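Local coordinates for L-lysine 6-oxidase (PDB 3WEU), which oxidises the epsilon-amino group of free L-lysine with a cysteine tryptophylquinone cofactor, releasing ammonium and the hydrogen peroxide that makes it antibacterial, at residues Cys265-Val270 and Leu405-Leu410; Phe273-Asp278 and Lys464-Ile469. All coordinates share one frame; numbering follows the deposited sequence. Where two conformers were deposited one is given.

Contact 1: residues Cys265-Val270 and Leu405-Leu410; sequences CFDVGV and LDATQL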
loop_
_atom_site.group_PDB
_atom_site.type_symbol
_atom_site.label_atom_id
_atom_site.label_comp_id
_atom_site.label_asym_id
_atom_site.label_seq_id
_atom_site.Cartn_x
_atom_site.Cartn_y
_atom_site.Cartn_z
ATOM N N CYS A 265 -34.270 24.769 5.997
ATOM C CA CYS A 265 -35.145 24.882 7.175
ATOM C C CYS A 265 -36.440 25.611 6.818
ATOM O O CYS A 265 -37.505 25.201 7.289
ATOM C CB CYS A 265 -34.432 25.545 8.376
ATOM S SG CYS A 265 -33.162 24.477 9.049
ATOM N N PHE A 266 -36.354 26.689 6.020
ATOM C CA PHE A 266 -37.491 27.445 5.586
ATOM C C PHE A 266 -38.462 26.563 4.780
ATOM O O PHE A 266 -39.643 26.523 5.039
ATOM C CB PHE A 266 -37.027 28.668 4.744
ATOM C CG PHE A 266 -38.129 29.582 4.359
ATOM C CD1 PHE A 266 -38.764 30.334 5.339
ATOM C CD2 PHE A 266 -38.634 29.615 3.064
ATOM C CE1 PHE A 266 -39.853 31.131 5.007
ATOM C CE2 PHE A 266 -39.674 30.442 2.727
ATOM C CZ PHE A 266 -40.284 31.226 3.694
ATOM N N ASP A 267 -37.922 25.824 3.807
ATOM C CA ASP A 267 -38.752 24.960 2.952
ATOM C C ASP A 267 -39.470 23.893 3.788
ATOM O O ASP A 267 -40.671 23.675 3.613
ATOM C CB ASP A 267 -37.823 24.301 1.930
ATOM C CG ASP A 267 -38.484 23.243 1.086
ATOM O OD1 ASP A 267 -39.527 23.549 0.461
ATOM O OD2 ASP A 267 -37.883 22.133 1.031
ATOM N N VAL A 268 -38.733 23.225 4.662
ATOM C CA VAL A 268 -39.309 22.287 5.595
ATOM C C VAL A 268 -40.416 22.938 6.405
ATOM O O VAL A 268 -41.530 22.342 6.586
ATOM C CB VAL A 268 -38.234 21.657 6.501
ATOM C CG1 VAL A 268 -38.855 20.848 7.639
ATOM C CG2 VAL A 268 -37.320 20.767 5.742
ATOM N N GLY A 269 -40.161 24.152 6.840
ATOM C CA GLY A 269 -41.112 24.921 7.631
ATOM C C GLY A 269 -42.418 25.227 6.921
ATOM O O GLY A 269 -43.545 25.111 7.497
ATOM N N VAL A 270 -42.268 25.663 5.680
ATOM C CA VAL A 270 -43.409 26.059 4.866
ATOM C C VAL A 270 -44.267 24.830 4.597
ATOM O O VAL A 270 -45.496 24.876 4.717
ATOM C CB VAL A 270 -42.919 26.738 3.537
ATOM C CG1 VAL A 270 -44.047 26.866 2.540
ATOM C CG2 VAL A 270 -42.378 28.128 3.848
ATOM N N LEU A 405 -33.280 23.631 -7.355
ATOM C CA LEU A 405 -33.615 24.394 -6.201
ATOM C C LEU A 405 -34.464 23.560 -5.232
ATOM O O LEU A 405 -34.975 22.446 -5.557
ATOM C CB LEU A 405 -34.406 25.613 -6.625
ATOM C CG LEU A 405 -33.699 26.613 -7.536
ATOM C CD1 LEU A 405 -34.619 27.726 -7.980
ATOM C CD2 LEU A 405 -32.465 27.230 -6.915
ATOM N N ASP A 406 -34.661 24.076 -4.027
ATOM C CA ASP A 406 -35.620 23.436 -3.155
ATOM C C ASP A 406 -37.035 23.833 -3.572
ATOM O O ASP A 406 -37.213 24.733 -4.357
ATOM C CB ASP A 406 -35.302 23.622 -1.639
ATOM C CG ASP A 406 -35.557 24.994 -1.087
ATOM O OD1 ASP A 406 -36.630 25.572 -1.384
ATOM O OD2 ASP A 406 -34.720 25.479 -0.214
ATOM N N ALA A 407 -38.018 23.113 -3.071
ATOM C CA ALA A 407 -39.374 23.232 -3.577
ATOM C C ALA A 407 -39.954 24.617 -3.332
ATOM O O ALA A 407 -40.650 25.145 -4.189
ATOM C CB ALA A 407 -40.268 22.166 -2.963
ATOM N N THR A 408 -39.539 25.245 -2.248
ATOM C CA THR A 408 -40.034 26.594 -1.924
ATOM C C THR A 408 -39.374 27.666 -2.779
ATOM O O THR A 408 -40.054 28.529 -3.365
ATOM C CB THR A 408 -39.991 26.850 -0.409
ATOM O OG1 THR A 408 -40.815 25.837 0.218
ATOM C CG2 THR A 408 -40.460 28.284 -0.061
ATOM N N GLN A 409 -38.029 27.567 -2.955
ATOM C CA GLN A 409 -37.397 28.468 -3.871
ATOM C C GLN A 409 -38.022 28.377 -5.221
ATOM O O GLN A 409 -38.235 29.368 -5.892
ATOM C CB GLN A 409 -35.911 28.166 -3.970
ATOM C CG GLN A 409 -35.136 28.379 -2.710
ATOM C CD GLN A 409 -33.682 27.928 -2.859
ATOM O OE1 GLN A 409 -33.412 26.748 -3.191
ATOM N NE2 GLN A 409 -32.758 28.866 -2.697
ATOM N N LEU A 410 -38.271 27.170 -5.674
ATOM C CA LEU A 410 -38.735 27.019 -7.060
ATOM C C LEU A 410 -40.189 27.486 -7.207
ATOM O O LEU A 410 -40.561 28.129 -8.212
ATOM C CB LEU A 410 -38.567 25.589 -7.484
ATOM C CG LEU A 410 -38.965 25.271 -8.901
ATOM C CD1 LEU A 410 -37.970 25.868 -9.903
ATOM C CD2 LEU A 410 -39.129 23.783 -9.173
HETATM O O HOH W 1 -37.512 20.781 -1.342
#
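D267 and T408 pass each other in opposite directions, and the hydroxyl of T408 meets the carboxylate of D267. T408 OG1 donates to the anti lone pair of D267 OD1, 2.6 Å away, and T408 N adds a weak bond to the same oxygen. With CG swung anti to its backbone N (chi1 172°), D267 reaches from the flank of helix 261-272 to the first turn of helix 407-418. Its other oxygen, OD2, accepts from a water that in turn takes the N-H of A407, and R271 forms a salt bridge with OD2 as well. The start of helix 407-418 carries a capping box: D406 is the N-cap, its OD1 accepting from Q409 N at 2.9 Å, while Q409 OE1 takes D406 N in the carbonyl plane at 3.1 Å. The carboxylates of D267 and D406 stack with planes 8° apart, and D267 OD1 lies 4.0 Å from D406 OD1; the N-H groups of the helix start and R271 probably offset the like charges. The second branch of T408, the methyl CG2, lies 3.6 Å from F266 CE2, while the hydroxyl faces D267, which is why a residue with one polar and one apolar branch suits this place.

Contact 2: residues Phe273-Asp278 and Lys464-Ile469; sequences FDLVPD and KDAYQI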
loop_
_atom_site.group_PDB
_atom_site.type_symbol
_atom_site.label_atom_id
_atom_site.label_comp_id
_atom_site.label_asym_id
_atom_site.label_seq_id
_atom_site.Cartn_x
_atom_site.Cartn_y
_atom_site.Cartn_z
ATOM N N PHE A 273 -44.779 22.858 8.735
ATOM C CA PHE A 273 -45.087 23.481 10.015
ATOM C C PHE A 273 -45.877 24.730 9.832
ATOM O O PHE A 273 -45.911 25.526 10.730
ATOM C CB PHE A 273 -43.779 23.763 10.769
ATOM C CG PHE A 273 -43.049 22.540 11.144
ATOM C CD1 PHE A 273 -43.477 21.812 12.281
ATOM C CD2 PHE A 273 -41.939 22.079 10.437
ATOM C CE1 PHE A 273 -42.823 20.658 12.637
ATOM C CE2 PHE A 273 -41.296 20.897 10.806
ATOM C CZ PHE A 273 -41.728 20.210 11.894
ATOM N N ASP A 274 -46.526 24.896 8.679
ATOM C CA ASP A 274 -47.421 26.022 8.446
ATOM C C ASP A 274 -46.713 27.364 8.671
ATOM O O ASP A 274 -47.343 28.340 9.087
ATOM C CB ASP A 274 -48.614 25.893 9.418
ATOM C CG ASP A 274 -49.841 26.598 8.917
ATOM O OD1 ASP A 274 -50.196 26.344 7.736
ATOM O OD2 ASP A 274 -50.472 27.363 9.705
ATOM N N LEU A 275 -45.413 27.431 8.393
ATOM C CA LEU A 275 -44.675 28.634 8.669
ATOM C C LEU A 275 -45.223 29.873 7.950
ATOM O O LEU A 275 -45.158 30.970 8.458
ATOM C CB LEU A 275 -43.158 28.398 8.367
ATOM C CG LEU A 275 -42.205 29.582 8.606
ATOM C CD1 LEU A 275 -42.181 29.946 10.089
ATOM C CD2 LEU A 275 -40.841 29.165 8.107
ATOM N N VAL A 276 -45.680 29.707 6.730
ATOM C CA VAL A 276 -46.199 30.771 5.904
ATOM C C VAL A 276 -47.569 30.356 5.285
ATOM O O VAL A 276 -47.650 29.957 4.153
ATOM C CB VAL A 276 -45.226 31.197 4.776
ATOM C CG1 VAL A 276 -45.748 32.501 4.170
ATOM C CG2 VAL A 276 -43.824 31.440 5.297
ATOM N N PRO A 277 -48.668 30.462 6.079
ATOM C CA PRO A 277 -50.000 29.981 5.657
ATOM C C PRO A 277 -50.446 30.539 4.349
ATOM O O PRO A 277 -51.113 29.846 3.607
ATOM C CB PRO A 277 -50.937 30.496 6.780
ATOM C CG PRO A 277 -50.060 30.592 7.994
ATOM C CD PRO A 277 -48.684 31.053 7.432
ATOM N N ASP A 278 -50.066 31.775 4.035
ATOM C CA ASP A 278 -50.422 32.338 2.722
ATOM C C ASP A 278 -49.745 31.662 1.518
ATOM O O ASP A 278 -50.198 31.817 0.389
ATOM C CB ASP A 278 -50.114 33.837 2.669
ATOM C CG ASP A 278 -51.046 34.676 3.549
ATOM O OD1 ASP A 278 -52.099 34.185 3.959
ATOM O OD2 ASP A 278 -50.660 35.811 3.874
ATOM N N LYS A 464 -39.031 20.322 16.112
ATOM C CA LYS A 464 -40.273 20.578 16.838
ATOM C C LYS A 464 -41.056 21.717 16.246
ATOM O O LYS A 464 -42.250 21.819 16.490
ATOM C CB LYS A 464 -39.990 20.786 18.345
ATOM C CG LYS A 464 -38.803 21.670 18.661
ATOM C CD LYS A 464 -38.577 21.675 20.173
ATOM C CE LYS A 464 -37.458 22.600 20.575
ATOM N NZ LYS A 464 -37.882 24.030 20.390
ATOM N N ASP A 465 -40.414 22.617 15.503
ATOM C CA ASP A 465 -41.118 23.605 14.702
ATOM C C ASP A 465 -40.080 24.140 13.697
ATOM O O ASP A 465 -38.897 23.747 13.744
ATOM C CB ASP A 465 -41.619 24.750 15.616
ATOM C CG ASP A 465 -42.722 25.571 15.003
ATOM O OD1 ASP A 465 -43.015 25.552 13.765
ATOM O OD2 ASP A 465 -43.312 26.337 15.797
ATOM N N ALA A 466 -40.495 24.993 12.782
ATOM C CA ALA A 466 -39.606 25.528 11.765
ATOM C C ALA A 466 -38.339 26.100 12.438
ATOM O O ALA A 466 -38.465 26.814 13.430
ATOM C CB ALA A 466 -40.318 26.623 11.013
ATOM N N TYR A 467 -37.168 25.695 11.928
ATOM C CA TYR A 467 -35.845 26.113 12.395
ATOM C C TYR A 467 -35.436 25.563 13.758
ATOM O O TYR A 467 -34.400 25.945 14.265
ATOM C CB TYR A 467 -35.696 27.642 12.392
ATOM C CG TYR A 467 -35.458 28.258 11.011
ATOM C CD1 TYR A 467 -36.528 28.492 10.160
ATOM C CD2 TYR A 467 -34.165 28.589 10.562
ATOM C CE1 TYR A 467 -36.362 29.046 8.896
ATOM C CE2 TYR A 467 -33.991 29.132 9.311
ATOM C CZ TYR A 467 -35.080 29.396 8.498
ATOM O OH TYR A 467 -34.947 29.960 7.235
ATOM N N GLN A 468 -36.289 24.765 14.408
ATOM C CA GLN A 468 -35.996 24.328 15.785
ATOM C C GLN A 468 -35.854 22.855 15.935
ATOM O O GLN A 468 -36.835 22.135 15.737
ATOM C CB GLN A 468 -37.147 24.722 16.653
ATOM C CG GLN A 468 -37.279 26.159 16.992
ATOM C CD GLN A 468 -38.409 26.316 18.034
ATOM O OE1 GLN A 468 -38.864 25.317 18.703
ATOM N NE2 GLN A 468 -38.886 27.531 18.151
ATOM N N ILE A 469 -34.663 22.422 16.302
ATOM C CA ILE A 469 -34.353 21.012 16.447
ATOM C C ILE A 469 -35.049 20.467 17.702
ATOM O O ILE A 469 -34.914 21.039 18.776
ATOM C CB ILE A 469 -32.859 20.779 16.566
ATOM C CG1 ILE A 469 -32.144 21.272 15.292
ATOM C CG2 ILE A 469 -32.559 19.308 16.871
ATOM C CD1 ILE A 469 -32.583 20.600 13.976
#
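The backbones come closest at F273 and A466, whose CA atoms are 6.1 Å apart, where the chain leaving helix 261-272 passes the type II beta turn D465-Q468, and no hydrogen bond links the two segments. The ring of F273 lies against backbone and side-chain atoms of the turn. The CA of D465 sits over one face of that ring, 4.1 Å from the centroid and 21° off the normal, displaced toward the rim: a CH-pi contact. The backbone N of A466 lies over the same face, 3.9 Å from F273 CG, so the flat ring is laid against the start of the turn. F273 has its CG anti to the carbonyl carbon (chi1 -65°), which directs the ring along D465 toward K464. D465 runs past F273 in the opposite sense, its carboxylate plane turned 47° from the ring and its OD1 3.6 Å from F273 CB. The same oxygen accepts from A466 N at 2.8 Å, approached on the anti side and well out of the carboxylate plane, which ties the aspartate back onto its own turn. The turn itself is closed by the bond from Q468 N to D465 O, with A466 and Y467 at its two corners; the positive phi of Y467 belongs to the second corner of a type II turn. A466 projects its methyl toward the loop, where it faces the fork of L275, CD1 and CD2 each 3.9 Å from A466 CB. A small side chain suits this corner, where it probably allows the loop to come close. At the next corner, Y467 packs against helix 433-439, and its hydroxyl hydrogen-bonds to S262 OG of helix 261-272.

Overall arrangement
Helix 261-272 joins the two contacts: contact 1 uses its side, and contact 2 uses the loop that leaves its end; the centres of the two contacts are about 11 Å apart. Both second segments belong to the C-terminal family region, and the segments of the two contacts alternate along the chain. Contact 1 is largely buried and polar, its charged groups answered by hydroxyl, backbone N-H, water and arginine; contact 2 lies near the surface and relies on ring, methyl and leucine packing without a hydrogen bond across it. They also touch directly. A probable hydrogen bond runs between G269 O and L275 N, 3.1 Å apart, and F266, which meets T408 in contact 1, packs against both L275 and Y467.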